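PDB 5T5I: tungsten-containing formylmethanofuran dehydrogenase 2 subunit C, which belongs to the tungsten enzyme complex that interconverts carbon dioxide plus methanofuran and formylmethanofuran, an early step of methanogenesis from carbon dioxide. Local coordinates for residues P15-N20 with T76-Q81; P19-D24 with I67-D72; E32-I37 with V46-F51; G71-T76 with G92-Y97; M96-G101 with S115-D120. One frame throughout, in Å; residues are numbered along the deposited sequence.

From the N terminus, residues 15-20 open contact 1, which closes on 76-81 after a long excursion. Contact 2 starts from the same stretch, since Pro19 and Asn20 belong to both, and closes slightly earlier, on strand 66-69 and the residues after it. Contact 3 is a short loop within both, joining the end of helix 31-35 to the end of strand 44-47 and the turn after it. Contact 4 begins on Gly71 and Asp72, where contact 2 ends, and crosses contact 1, sharing Thr76. Contact 5 takes up Met96 and Tyr97 from contact 4 and continues to 115-120. Contacts 1 and 2 tie the N-terminal elements to the beta-helix; contacts 4 and 5 join its successive coils.

Contact 1. Residues P15-N20 with T76-Q81; sequences PLEAPN and TKRIGQ
Two short parallel strands, 16-17 and 76-77, lie side by side near the N-terminal end of a beta-helix, with Leu16 beside Thr76 and Glu17 beside Lys77. Lys77 N donates to Leu16 O at 2.9 Å, and Ala18 N to Lys77 O at 2.9 Å. On one face the Ala18 methyl meets Thr76 CG2 at 3.9 Å, while Leu16 CD1 rests near Thr76 OG1, whose hydrogen bond goes to Gln11. On the other face the extended Lys77 chain brings CE against Pro15 CB, and its NZ continues to acidic side chains of another protein chain. Glu17 and Arg78 run alongside each other, Arg78 extended from CG to NE (chi2 -175°). Arg78 NE reaches Glu17 OE2 at 3.2 Å in a salt bridge that lies near the guanidinium plane but comes from above the carboxylate, whose plane is turned 38° away; OE2 also pairs with a basic side chain of another protein chain. In the same guanidinium plane NH2 gives a hydrogen bond of 2.9 Å to Gln81 OE1, and a water bridges NH1 to Glu17 OE1. With a leucine at Arg78, Gln81 OE1 would probably be left without this donor and the Glu17 carboxylate without one of its charged partners. Pro19 packs its CB on Arg78 CB, where the chain enters the type II turn Arg78-Gln81, a turn of the kind that forms the corners of beta-helix coils.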
# COMPACT_ATOMS: atom_id res chain seq x y z
N PRO C 15 0.16 -24.09 -47.06
CA PRO C 15 -0.05 -22.86 -47.84
C PRO C 15 0.62 -22.78 -49.21
O PRO C 15 1.60 -23.49 -49.49
CB PRO C 15 0.47 -21.74 -46.93
CG PRO C 15 0.63 -22.35 -45.59
CD PRO C 15 0.79 -23.81 -45.75
N LEU C 16 0.07 -21.91 -50.06
CA LEU C 16 0.63 -21.59 -51.37
C LEU C 16 1.50 -20.34 -51.20
O LEU C 16 1.20 -19.49 -50.35
CB LEU C 16 -0.49 -21.24 -52.38
CG LEU C 16 -1.55 -22.31 -52.66
CD1 LEU C 16 -2.62 -21.77 -53.58
CD2 LEU C 16 -0.92 -23.56 -53.26
N GLU C 17 2.55 -20.22 -52.01
CA GLU C 17 3.38 -19.00 -52.09
C GLU C 17 3.25 -18.57 -53.54
O GLU C 17 3.63 -19.33 -54.42
CB GLU C 17 4.85 -19.21 -51.72
CG GLU C 17 5.06 -19.73 -50.31
CD GLU C 17 6.41 -19.41 -49.69
OE1 GLU C 17 6.71 -19.96 -48.61
OE2 GLU C 17 7.15 -18.58 -50.27
N ALA C 18 2.66 -17.40 -53.78
CA ALA C 18 2.38 -16.95 -55.14
C ALA C 18 2.88 -15.53 -55.45
O ALA C 18 2.09 -14.67 -55.86
CB ALA C 18 0.89 -17.07 -55.40
N PRO C 19 4.20 -15.29 -55.36
CA PRO C 19 4.74 -13.97 -55.73
C PRO C 19 4.52 -13.59 -57.20
O PRO C 19 4.53 -12.40 -57.52
CB PRO C 19 6.23 -14.10 -55.39
CG PRO C 19 6.52 -15.57 -55.51
CD PRO C 19 5.29 -16.20 -54.94
N ASN C 20 4.27 -14.59 -58.08
CA ASN C 20 3.98 -14.32 -59.49
C ASN C 20 2.57 -13.77 -59.73
O ASN C 20 2.27 -13.37 -60.86
CB ASN C 20 4.25 -15.56 -60.36
CG ASN C 20 5.71 -15.86 -60.55
OD1 ASN C 20 6.55 -14.96 -60.55
ND2 ASN C 20 6.04 -17.11 -60.85
N THR C 76 -2.69 -18.13 -48.96
CA THR C 76 -1.83 -17.75 -50.09
C THR C 76 -0.95 -16.59 -49.66
O THR C 76 -1.46 -15.51 -49.30
CB THR C 76 -2.63 -17.45 -51.35
OG1 THR C 76 -3.49 -18.56 -51.61
CG2 THR C 76 -1.74 -17.21 -52.57
N LYS C 77 0.37 -16.82 -49.71
CA LYS C 77 1.40 -15.87 -49.29
C LYS C 77 2.01 -15.13 -50.48
O LYS C 77 1.98 -15.62 -51.61
CB LYS C 77 2.54 -16.64 -48.57
CG LYS C 77 2.10 -17.36 -47.31
CD LYS C 77 3.20 -18.26 -46.74
CE LYS C 77 2.77 -18.88 -45.42
NZ LYS C 77 3.80 -19.80 -44.89
N ARG C 78 2.57 -13.94 -50.21
CA ARG C 78 3.35 -13.10 -51.14
C ARG C 78 2.58 -12.54 -52.34
O ARG C 78 3.20 -12.15 -53.32
CB ARG C 78 4.61 -13.87 -51.60
CG ARG C 78 5.47 -14.36 -50.44
CD ARG C 78 6.76 -15.02 -50.89
NE ARG C 78 7.53 -15.48 -49.75
CZ ARG C 78 8.34 -14.75 -48.98
NH1 ARG C 78 8.98 -15.30 -47.97
NH2 ARG C 78 8.49 -13.45 -49.21
N ILE C 79 1.24 -12.42 -52.25
CA ILE C 79 0.45 -11.84 -53.35
C ILE C 79 0.90 -10.39 -53.57
O ILE C 79 1.02 -9.63 -52.60
CB ILE C 79 -1.08 -11.94 -53.08
CG1 ILE C 79 -1.55 -13.42 -53.11
CG2 ILE C 79 -1.89 -11.10 -54.07
CD1 ILE C 79 -2.87 -13.66 -52.43
N GLY C 80 1.20 -10.04 -54.82
CA GLY C 80 1.62 -8.69 -55.19
C GLY C 80 3.05 -8.32 -54.82
O GLY C 80 3.42 -7.15 -54.95
N GLN C 81 3.87 -9.30 -54.40
CA GLN C 81 5.26 -9.05 -53.99
C GLN C 81 6.05 -8.34 -55.08
O GLN C 81 6.07 -8.81 -56.21
CB GLN C 81 5.95 -10.36 -53.61
CG GLN C 81 7.39 -10.18 -53.11
CD GLN C 81 7.90 -11.44 -52.46
OE1 GLN C 81 7.52 -11.76 -51.34
NE2 GLN C 81 8.71 -12.19 -53.17
O HOH W 1 8.02 -17.88 -47.25

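Contact 2. Residues P19-D24 with I67-D72; sequences PNIKPD and IIIDGD
Ile67 drives its CD1 methyl into the backbone where Lys22 joins Pro23, 3.5 Å from Lys22 C and 3.6 Å from Pro23 N. Its conformation explains the reach: CG1 stands opposite the carbonyl carbon (chi1 -57°) and chi2 is extended at 170°, which carries CD1 outward from strand 66-69. The same methyl touches Pro23 CD at 4.0 Å, the proline ring crossing the isoleucine chain at a slant. Ile21 approaches on the same side of that peptide with its CG2 branch, 4.4 Å from Ile67 CD1 and 4.3 Å from Ile69 CD1, spanning two residues whose CB atoms both face it. These apolar groups join the entry to helix 23-26 to strand 66-69, one of the parallel strands of the beta-helix; Leu6 and Phe26 add to the packing around Ile67, and Ile88 touches Pro23. No hydrogen bond links the segments; the fit is apolar contact, part of it methyl on backbone. Lys22, at the N-cap position of the helix, points its CB away from the strand. Its chain runs extended as far as CE and then bends at chi4 (-89°), bringing NZ back over its own segment to Pro19 O at 2.9 Å, above the carbonyl plane; NZ also donates to Gln81 O. Ile21 centres an inverse gamma turn, spanned by a weak bond from Lys22 N to Asn20 O.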
# COMPACT_ATOMS: atom_id res chain seq x y z
N PRO C 19 4.20 -15.29 -55.36
CA PRO C 19 4.74 -13.97 -55.73
C PRO C 19 4.52 -13.59 -57.20
O PRO C 19 4.53 -12.40 -57.52
CB PRO C 19 6.23 -14.10 -55.39
CG PRO C 19 6.52 -15.57 -55.51
CD PRO C 19 5.29 -16.20 -54.94
N ASN C 20 4.27 -14.59 -58.08
CA ASN C 20 3.98 -14.32 -59.49
C ASN C 20 2.57 -13.77 -59.73
O ASN C 20 2.27 -13.37 -60.86
CB ASN C 20 4.25 -15.56 -60.36
CG ASN C 20 5.71 -15.86 -60.55
OD1 ASN C 20 6.55 -14.96 -60.55
ND2 ASN C 20 6.04 -17.11 -60.85
N ILE C 21 1.69 -13.71 -58.69
CA ILE C 21 0.39 -13.06 -58.84
C ILE C 21 0.62 -11.56 -58.71
O ILE C 21 0.62 -11.02 -57.60
CB ILE C 21 -0.71 -13.58 -57.88
CG1 ILE C 21 -0.98 -15.07 -58.16
CG2 ILE C 21 -2.03 -12.76 -58.07
CD1 ILE C 21 -1.91 -15.77 -57.14
N LYS C 22 0.89 -10.92 -59.83
CA LYS C 22 1.09 -9.48 -59.90
C LYS C 22 0.94 -8.98 -61.33
O LYS C 22 1.26 -9.72 -62.26
CB LYS C 22 2.44 -9.04 -59.31
CG LYS C 22 3.68 -9.73 -59.86
CD LYS C 22 4.93 -8.99 -59.38
CE LYS C 22 6.24 -9.74 -59.50
NZ LYS C 22 6.56 -10.54 -58.29
N PRO C 23 0.49 -7.72 -61.54
CA PRO C 23 0.34 -7.21 -62.92
C PRO C 23 1.60 -7.30 -63.80
O PRO C 23 1.48 -7.54 -65.01
CB PRO C 23 -0.11 -5.76 -62.70
CG PRO C 23 -0.80 -5.79 -61.37
CD PRO C 23 0.04 -6.72 -60.56
N ASP C 24 2.81 -7.18 -63.20
CA ASP C 24 4.09 -7.26 -63.92
C ASP C 24 4.30 -8.62 -64.63
O ASP C 24 4.85 -8.65 -65.73
CB ASP C 24 5.26 -6.99 -62.97
CG ASP C 24 5.20 -5.63 -62.32
OD1 ASP C 24 4.39 -5.46 -61.36
OD2 ASP C 24 5.91 -4.71 -62.79
N ILE C 67 -6.06 -7.20 -61.39
CA ILE C 67 -6.28 -8.59 -61.01
C ILE C 67 -7.36 -8.62 -59.93
O ILE C 67 -7.19 -7.98 -58.89
CB ILE C 67 -4.99 -9.31 -60.53
CG1 ILE C 67 -3.88 -9.25 -61.61
CG2 ILE C 67 -5.31 -10.78 -60.16
CD1 ILE C 67 -2.47 -9.72 -61.16
N ILE C 68 -8.44 -9.38 -60.15
CA ILE C 68 -9.50 -9.55 -59.16
C ILE C 68 -9.44 -10.99 -58.67
O ILE C 68 -9.67 -11.90 -59.46
CB ILE C 68 -10.90 -9.19 -59.72
CG1 ILE C 68 -10.92 -7.74 -60.27
CG2 ILE C 68 -11.99 -9.41 -58.63
CD1 ILE C 68 -12.26 -7.25 -60.85
N ILE C 69 -9.16 -11.19 -57.37
CA ILE C 69 -9.19 -12.53 -56.77
C ILE C 69 -10.58 -12.61 -56.19
O ILE C 69 -10.86 -11.98 -55.17
CB ILE C 69 -8.07 -12.77 -55.74
CG1 ILE C 69 -6.69 -12.53 -56.40
CG2 ILE C 69 -8.18 -14.20 -55.16
CD1 ILE C 69 -5.49 -12.84 -55.57
N ASP C 70 -11.49 -13.31 -56.88
CA ASP C 70 -12.89 -13.37 -56.50
C ASP C 70 -13.16 -14.47 -55.48
O ASP C 70 -13.90 -15.41 -55.75
CB ASP C 70 -13.79 -13.53 -57.75
CG ASP C 70 -15.26 -13.26 -57.50
OD1 ASP C 70 -15.58 -12.47 -56.59
OD2 ASP C 70 -16.10 -13.86 -58.21
N GLY C 71 -12.58 -14.31 -54.30
CA GLY C 71 -12.74 -15.27 -53.22
C GLY C 71 -11.68 -15.19 -52.15
O GLY C 71 -10.75 -14.38 -52.24
N ASP C 72 -11.81 -16.04 -51.15
CA ASP C 72 -10.90 -16.07 -50.02
C ASP C 72 -9.58 -16.80 -50.33
O ASP C 72 -9.60 -17.94 -50.78
CB ASP C 72 -11.61 -16.72 -48.82
CG ASP C 72 -10.84 -16.63 -47.52
OD1 ASP C 72 -9.95 -15.76 -47.41
OD2 ASP C 72 -11.13 -17.42 -46.61

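Contact 3. Residues E32-I37 with V46-F51; sequences EEIKNI and VKLGDF
Leu48 sets CG opposite its backbone N (chi1 -176°) and turns at chi2 (62°), which lays CD2 beside Ile34, 4.0 Å from Ile34 CG2 and 3.5 Å from Ile34 O. The two side chains point the same way, and Phe26 of helix 23-26 touches both. This is where the end of helix 31-35 meets the chain leaving the beta-hairpin formed by strands 38-41 and 44-47; the contact closes the open end of that hairpin. Ile37 and Leu48 stand next to each other there with their CB atoms in apolar contact, and Leu48 N donates to Ile37 O at 2.7 Å, nearly along the C=O axis. A second backbone bond runs from Gly49 N to Lys35 O at 2.9 Å, in the carbonyl plane and on a lone pair. Gly49 has no side chain, and its CA can come close to the helix end, where a CB would press on Lys35 O. Asn36 and Lys47 run alongside each other, Asn36 OD1 lying 3.5 Å from Lys47 CD, while Lys47 CB packs on Lys35 O. Beyond the hairpin the chain curls into a helix-like turn, in which Asp50 N bonds back to Lys47 O. The Asp50 side chain returns over the same turn, and its OD2 accepts from Lys47 N at 3.1 Å, met from above the carboxylate plane.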
# COMPACT_ATOMS: atom_id res chain seq x y z
N GLU C 32 -4.46 -18.55 -71.17
CA GLU C 32 -3.86 -19.89 -71.12
C GLU C 32 -2.43 -19.85 -70.55
O GLU C 32 -2.06 -20.74 -69.78
CB GLU C 32 -3.90 -20.56 -72.52
CG GLU C 32 -4.36 -22.01 -72.51
CD GLU C 32 -5.69 -22.29 -71.84
OE1 GLU C 32 -5.75 -23.29 -71.08
OE2 GLU C 32 -6.66 -21.52 -72.03
N GLU C 33 -1.65 -18.81 -70.88
CA GLU C 33 -0.30 -18.64 -70.33
C GLU C 33 -0.36 -18.30 -68.83
O GLU C 33 0.48 -18.78 -68.07
CB GLU C 33 0.48 -17.55 -71.08
CG GLU C 33 0.94 -17.97 -72.46
CD GLU C 33 1.58 -16.84 -73.24
OE1 GLU C 33 2.79 -16.94 -73.54
OE2 GLU C 33 0.89 -15.84 -73.51
N ILE C 34 -1.37 -17.51 -68.40
CA ILE C 34 -1.55 -17.14 -66.99
C ILE C 34 -1.85 -18.40 -66.15
O ILE C 34 -1.30 -18.53 -65.04
CB ILE C 34 -2.62 -16.01 -66.82
CG1 ILE C 34 -2.07 -14.68 -67.40
CG2 ILE C 34 -3.02 -15.82 -65.34
CD1 ILE C 34 -3.10 -13.63 -67.66
N LYS C 35 -2.64 -19.36 -66.68
CA LYS C 35 -2.94 -20.62 -65.99
C LYS C 35 -1.67 -21.46 -65.75
O LYS C 35 -1.65 -22.25 -64.82
CB LYS C 35 -3.94 -21.48 -66.79
CG LYS C 35 -5.36 -20.92 -66.88
CD LYS C 35 -6.19 -21.76 -67.85
CE LYS C 35 -7.60 -21.26 -68.00
NZ LYS C 35 -8.43 -22.19 -68.83
N ASN C 36 -0.63 -21.30 -66.61
CA ASN C 36 0.64 -22.03 -66.47
C ASN C 36 1.68 -21.32 -65.59
O ASN C 36 2.77 -21.86 -65.44
CB ASN C 36 1.23 -22.34 -67.87
CG ASN C 36 0.45 -23.37 -68.63
OD1 ASN C 36 -0.15 -24.28 -68.05
ND2 ASN C 36 0.45 -23.28 -69.96
N ILE C 37 1.35 -20.15 -65.00
CA ILE C 37 2.28 -19.44 -64.12
C ILE C 37 2.60 -20.34 -62.93
O ILE C 37 1.69 -20.93 -62.34
CB ILE C 37 1.70 -18.05 -63.67
CG1 ILE C 37 1.80 -17.05 -64.84
CG2 ILE C 37 2.42 -17.50 -62.43
CD1 ILE C 37 1.03 -15.74 -64.64
N VAL C 46 3.82 -25.98 -58.54
CA VAL C 46 2.54 -26.29 -59.20
C VAL C 46 2.17 -25.14 -60.12
O VAL C 46 2.84 -24.11 -60.12
CB VAL C 46 1.40 -26.62 -58.19
CG1 VAL C 46 1.73 -27.85 -57.37
CG2 VAL C 46 1.07 -25.43 -57.28
N LYS C 47 1.10 -25.31 -60.90
CA LYS C 47 0.60 -24.28 -61.82
C LYS C 47 -0.49 -23.47 -61.15
O LYS C 47 -1.28 -24.02 -60.38
CB LYS C 47 0.04 -24.95 -63.09
CG LYS C 47 1.13 -25.57 -63.97
CD LYS C 47 0.55 -26.26 -65.20
CE LYS C 47 -0.23 -27.51 -64.89
NZ LYS C 47 -0.08 -28.55 -65.94
N LEU C 48 -0.59 -22.18 -61.49
CA LEU C 48 -1.64 -21.29 -60.96
C LEU C 48 -3.03 -21.88 -61.22
O LEU C 48 -3.87 -21.87 -60.34
CB LEU C 48 -1.51 -19.89 -61.59
CG LEU C 48 -2.45 -18.78 -61.09
CD1 LEU C 48 -2.24 -18.48 -59.62
CD2 LEU C 48 -2.22 -17.51 -61.85
N GLY C 49 -3.21 -22.47 -62.41
CA GLY C 49 -4.45 -23.12 -62.83
C GLY C 49 -4.88 -24.31 -61.98
O GLY C 49 -6.06 -24.66 -61.99
N ASP C 50 -3.95 -24.94 -61.25
CA ASP C 50 -4.27 -26.05 -60.34
C ASP C 50 -5.09 -25.58 -59.14
O ASP C 50 -5.78 -26.39 -58.54
CB ASP C 50 -2.99 -26.75 -59.82
CG ASP C 50 -2.16 -27.49 -60.87
OD1 ASP C 50 -2.74 -27.93 -61.88
OD2 ASP C 50 -0.94 -27.69 -60.63
N PHE C 51 -4.98 -24.29 -58.75
CA PHE C 51 -5.67 -23.75 -57.57
C PHE C 51 -6.58 -22.54 -57.85
O PHE C 51 -7.23 -22.06 -56.92
CB PHE C 51 -4.62 -23.42 -56.49
CG PHE C 51 -4.09 -24.67 -55.84
CD1 PHE C 51 -4.77 -25.27 -54.79
CD2 PHE C 51 -2.93 -25.28 -56.31
CE1 PHE C 51 -4.28 -26.43 -54.19
CE2 PHE C 51 -2.45 -26.44 -55.71
CZ PHE C 51 -3.11 -27.00 -54.64

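Contact 4. Residues G71-T76 with G92-Y97; sequences GDVYNT and GNVNMY
Asn95 faces Tyr74 and Thr76 across neighbouring coils of the beta-helix, in the loops that follow strands 66-69 and 87-90. Its CB sits between two carbonyls, 3.3 Å from both Tyr74 O and Thr76 O. CG stands opposite the backbone N (chi1 -158°), which sends the amide toward Tyr74: ND2 donates to Tyr74 O at 3.0 Å, in the carbonyl plane and on a lone pair. OD1, the other tip atom, turns back to its own segment and accepts from Met96 N. Asn95 N binds Thr76 O from above that carbonyl's plane. At the other end Asp72 OD1 takes Asn93 N at 3.0 Å and, weakly, Asn93 ND2, with carboxylate and amide planes 80° apart; Asn93 OD1 in turn accepts from Asn112 N, one coil further on. Val73 N donates to Asn93 O, and Val73 CG2 touches Val94 CG1. A water donates to Thr76 O at 3.0 Å and to Met96 O at 3.2 Å.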
# COMPACT_ATOMS: atom_id res chain seq x y z
N GLY C 71 -12.58 -14.31 -54.30
CA GLY C 71 -12.74 -15.27 -53.22
C GLY C 71 -11.68 -15.19 -52.15
O GLY C 71 -10.75 -14.38 -52.24
N ASP C 72 -11.81 -16.04 -51.15
CA ASP C 72 -10.90 -16.07 -50.02
C ASP C 72 -9.58 -16.80 -50.33
O ASP C 72 -9.60 -17.94 -50.78
CB ASP C 72 -11.61 -16.72 -48.82
CG ASP C 72 -10.84 -16.63 -47.52
OD1 ASP C 72 -9.95 -15.76 -47.41
OD2 ASP C 72 -11.13 -17.42 -46.61
N VAL C 73 -8.44 -16.13 -50.08
CA VAL C 73 -7.11 -16.74 -50.28
C VAL C 73 -6.30 -16.64 -48.99
O VAL C 73 -5.13 -16.24 -48.99
CB VAL C 73 -6.38 -16.20 -51.54
CG1 VAL C 73 -7.02 -16.74 -52.81
CG2 VAL C 73 -6.33 -14.67 -51.58
N TYR C 74 -6.96 -17.04 -47.87
CA TYR C 74 -6.39 -17.02 -46.51
C TYR C 74 -5.07 -17.81 -46.40
O TYR C 74 -4.30 -17.52 -45.49
CB TYR C 74 -7.41 -17.55 -45.47
CG TYR C 74 -7.54 -19.06 -45.43
CD1 TYR C 74 -8.33 -19.73 -46.35
CD2 TYR C 74 -6.81 -19.81 -44.52
CE1 TYR C 74 -8.41 -21.12 -46.35
CE2 TYR C 74 -6.88 -21.21 -44.51
CZ TYR C 74 -7.68 -21.86 -45.43
OH TYR C 74 -7.79 -23.23 -45.45
N ASN C 75 -4.85 -18.81 -47.26
CA ASN C 75 -3.63 -19.62 -47.24
C ASN C 75 -2.73 -19.39 -48.47
O ASN C 75 -2.00 -20.29 -48.87
CB ASN C 75 -3.98 -21.11 -47.02
CG ASN C 75 -3.47 -21.64 -45.69
OD1 ASN C 75 -3.04 -20.89 -44.81
ND2 ASN C 75 -3.51 -22.96 -45.50
N THR C 76 -2.69 -18.13 -48.96
CA THR C 76 -1.83 -17.75 -50.09
C THR C 76 -0.95 -16.59 -49.66
O THR C 76 -1.46 -15.51 -49.30
CB THR C 76 -2.63 -17.45 -51.35
OG1 THR C 76 -3.49 -18.56 -51.61
CG2 THR C 76 -1.74 -17.21 -52.57
N GLY C 92 -11.67 -11.14 -50.17
CA GLY C 92 -11.49 -12.09 -49.08
C GLY C 92 -10.20 -11.83 -48.33
O GLY C 92 -9.62 -10.75 -48.46
N ASN C 93 -9.73 -12.82 -47.57
CA ASN C 93 -8.50 -12.70 -46.77
C ASN C 93 -7.26 -13.12 -47.55
O ASN C 93 -7.37 -13.79 -48.57
CB ASN C 93 -8.58 -13.56 -45.50
CG ASN C 93 -9.86 -13.39 -44.72
OD1 ASN C 93 -10.17 -12.29 -44.24
ND2 ASN C 93 -10.64 -14.45 -44.58
N VAL C 94 -6.08 -12.71 -47.04
CA VAL C 94 -4.75 -13.08 -47.57
C VAL C 94 -3.88 -13.55 -46.41
O VAL C 94 -4.12 -13.14 -45.27
CB VAL C 94 -4.03 -11.95 -48.36
CG1 VAL C 94 -4.81 -11.55 -49.60
CG2 VAL C 94 -3.74 -10.73 -47.49
N ASN C 95 -2.84 -14.35 -46.70
CA ASN C 95 -1.88 -14.81 -45.70
C ASN C 95 -0.75 -13.73 -45.57
O ASN C 95 -1.02 -12.53 -45.72
CB ASN C 95 -1.37 -16.22 -46.08
CG ASN C 95 -0.79 -17.03 -44.93
OD1 ASN C 95 0.29 -16.75 -44.45
ND2 ASN C 95 -1.52 -18.00 -44.41
N MET C 96 0.50 -14.14 -45.29
CA MET C 96 1.60 -13.21 -45.04
C MET C 96 2.16 -12.57 -46.30
O MET C 96 1.92 -13.04 -47.41
CB MET C 96 2.74 -13.96 -44.34
CG MET C 96 2.38 -14.52 -42.97
SD MET C 96 3.60 -15.74 -42.44
CE MET C 96 2.82 -16.38 -40.99
N TYR C 97 2.96 -11.50 -46.11
CA TYR C 97 3.74 -10.80 -47.15
C TYR C 97 2.96 -10.13 -48.27
O TYR C 97 3.52 -9.94 -49.35
CB TYR C 97 4.76 -11.77 -47.77
CG TYR C 97 5.62 -12.51 -46.76
CD1 TYR C 97 6.61 -11.84 -46.04
CD2 TYR C 97 5.49 -13.88 -46.58
CE1 TYR C 97 7.41 -12.52 -45.13
CE2 TYR C 97 6.30 -14.57 -45.68
CZ TYR C 97 7.25 -13.88 -44.95
OH TYR C 97 8.06 -14.54 -44.06
O HOH W 2 -10.96 -17.64 -43.99
O HOH W 3 -0.37 -12.76 -49.63

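Contact 5. Residues M96-G101 with S115-D120; sequences MYVGAG and SWAGQD
Tyr97, its CG anti to the carbonyl carbon (chi1 -51°), runs alongside Trp116 with CD1 3.6 Å from Trp116 CB. The ring planes, 13° apart, are slid until they barely overlap, centroids 5.5 Å apart; the Tyr97 OH end hangs over the rim of one indole face while Ser115 CB touches the opposite face near its rim. Met96 extends alongside and fits SD to the indole edge, 3.9 Å from CZ3, a Met-aromatic contact. Gln119 OE1 lies near the Tyr97 ring plane at its CD1-CE1 edge. Two type II turns, Tyr97-Ala100 and Trp116-Gln119, stack as corners of successive beta-helix coils, joined by Gly118 N to Val98 O at 2.8 Å and Gly101 N to Gln119 O. Val98 CG1 abuts Ala117 CB at 3.7 Å. Tyr97 OH also bonds an acidic side chain of another protein chain; an alanine in place of Tyr97 is likely to leave that acid without this hydroxyl and open a gap beside Trp116. Gln119 NE2 reaches the O of Ser139, a calcium-site residue.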
# COMPACT_ATOMS: atom_id res chain seq x y z
N MET C 96 0.50 -14.14 -45.29
CA MET C 96 1.60 -13.21 -45.04
C MET C 96 2.16 -12.57 -46.30
O MET C 96 1.92 -13.04 -47.41
CB MET C 96 2.74 -13.96 -44.34
CG MET C 96 2.38 -14.52 -42.97
SD MET C 96 3.60 -15.74 -42.44
CE MET C 96 2.82 -16.38 -40.99
N TYR C 97 2.96 -11.50 -46.11
CA TYR C 97 3.74 -10.80 -47.15
C TYR C 97 2.96 -10.13 -48.27
O TYR C 97 3.52 -9.94 -49.35
CB TYR C 97 4.76 -11.77 -47.77
CG TYR C 97 5.62 -12.51 -46.76
CD1 TYR C 97 6.61 -11.84 -46.04
CD2 TYR C 97 5.49 -13.88 -46.58
CE1 TYR C 97 7.41 -12.52 -45.13
CE2 TYR C 97 6.30 -14.57 -45.68
CZ TYR C 97 7.25 -13.88 -44.95
OH TYR C 97 8.06 -14.54 -44.06
N VAL C 98 1.71 -9.72 -48.04
CA VAL C 98 0.95 -9.08 -49.12
C VAL C 98 1.65 -7.76 -49.51
O VAL C 98 1.99 -6.96 -48.63
CB VAL C 98 -0.56 -8.88 -48.82
CG1 VAL C 98 -0.81 -7.81 -47.77
CG2 VAL C 98 -1.32 -8.56 -50.10
N GLY C 99 1.94 -7.61 -50.79
CA GLY C 99 2.62 -6.42 -51.30
C GLY C 99 4.02 -6.19 -50.77
O GLY C 99 4.52 -5.06 -50.85
N ALA C 100 4.70 -7.24 -50.25
CA ALA C 100 6.06 -7.09 -49.71
C ALA C 100 7.01 -6.55 -50.79
O ALA C 100 7.05 -7.06 -51.90
CB ALA C 100 6.58 -8.43 -49.18
N GLY C 101 7.71 -5.46 -50.48
CA GLY C 101 8.65 -4.85 -51.42
C GLY C 101 8.04 -4.17 -52.63
O GLY C 101 8.77 -3.84 -53.56
N SER C 115 0.82 -11.46 -41.18
CA SER C 115 1.98 -10.66 -40.82
C SER C 115 2.82 -10.27 -42.04
O SER C 115 2.74 -10.92 -43.08
CB SER C 115 2.85 -11.39 -39.80
OG SER C 115 2.11 -11.64 -38.63
N TRP C 116 3.58 -9.18 -41.90
CA TRP C 116 4.50 -8.66 -42.94
C TRP C 116 3.78 -8.07 -44.17
O TRP C 116 4.34 -8.03 -45.26
CB TRP C 116 5.56 -9.69 -43.34
CG TRP C 116 6.49 -10.00 -42.22
CD1 TRP C 116 7.41 -9.16 -41.67
CD2 TRP C 116 6.54 -11.20 -41.45
NE1 TRP C 116 8.01 -9.75 -40.58
CE2 TRP C 116 7.51 -11.02 -40.43
CE3 TRP C 116 5.87 -12.43 -41.52
CZ2 TRP C 116 7.82 -12.02 -39.50
CZ3 TRP C 116 6.15 -13.41 -40.57
CH2 TRP C 116 7.13 -13.20 -39.58
N ALA C 117 2.58 -7.51 -43.97
CA ALA C 117 1.88 -6.82 -45.05
C ALA C 117 2.69 -5.56 -45.36
O ALA C 117 3.00 -4.79 -44.45
CB ALA C 117 0.47 -6.44 -44.61
N GLY C 118 3.11 -5.40 -46.60
CA GLY C 118 3.93 -4.25 -46.98
C GLY C 118 5.34 -4.23 -46.40
O GLY C 118 5.96 -3.17 -46.33
N GLN C 119 5.89 -5.40 -46.01
CA GLN C 119 7.28 -5.46 -45.52
C GLN C 119 8.21 -4.89 -46.60
O GLN C 119 8.01 -5.19 -47.78
CB GLN C 119 7.68 -6.91 -45.23
CG GLN C 119 9.16 -7.12 -44.80
CD GLN C 119 9.45 -8.58 -44.62
OE1 GLN C 119 8.99 -9.41 -45.41
NE2 GLN C 119 10.14 -8.96 -43.55
N ASP C 120 9.17 -4.02 -46.21
CA ASP C 120 10.12 -3.40 -47.16
C ASP C 120 9.47 -2.59 -48.32
O ASP C 120 10.07 -2.47 -49.38
CB ASP C 120 11.08 -4.46 -47.76
CG ASP C 120 12.04 -5.04 -46.76
OD1 ASP C 120 12.65 -4.26 -46.01
OD2 ASP C 120 12.25 -6.27 -46.80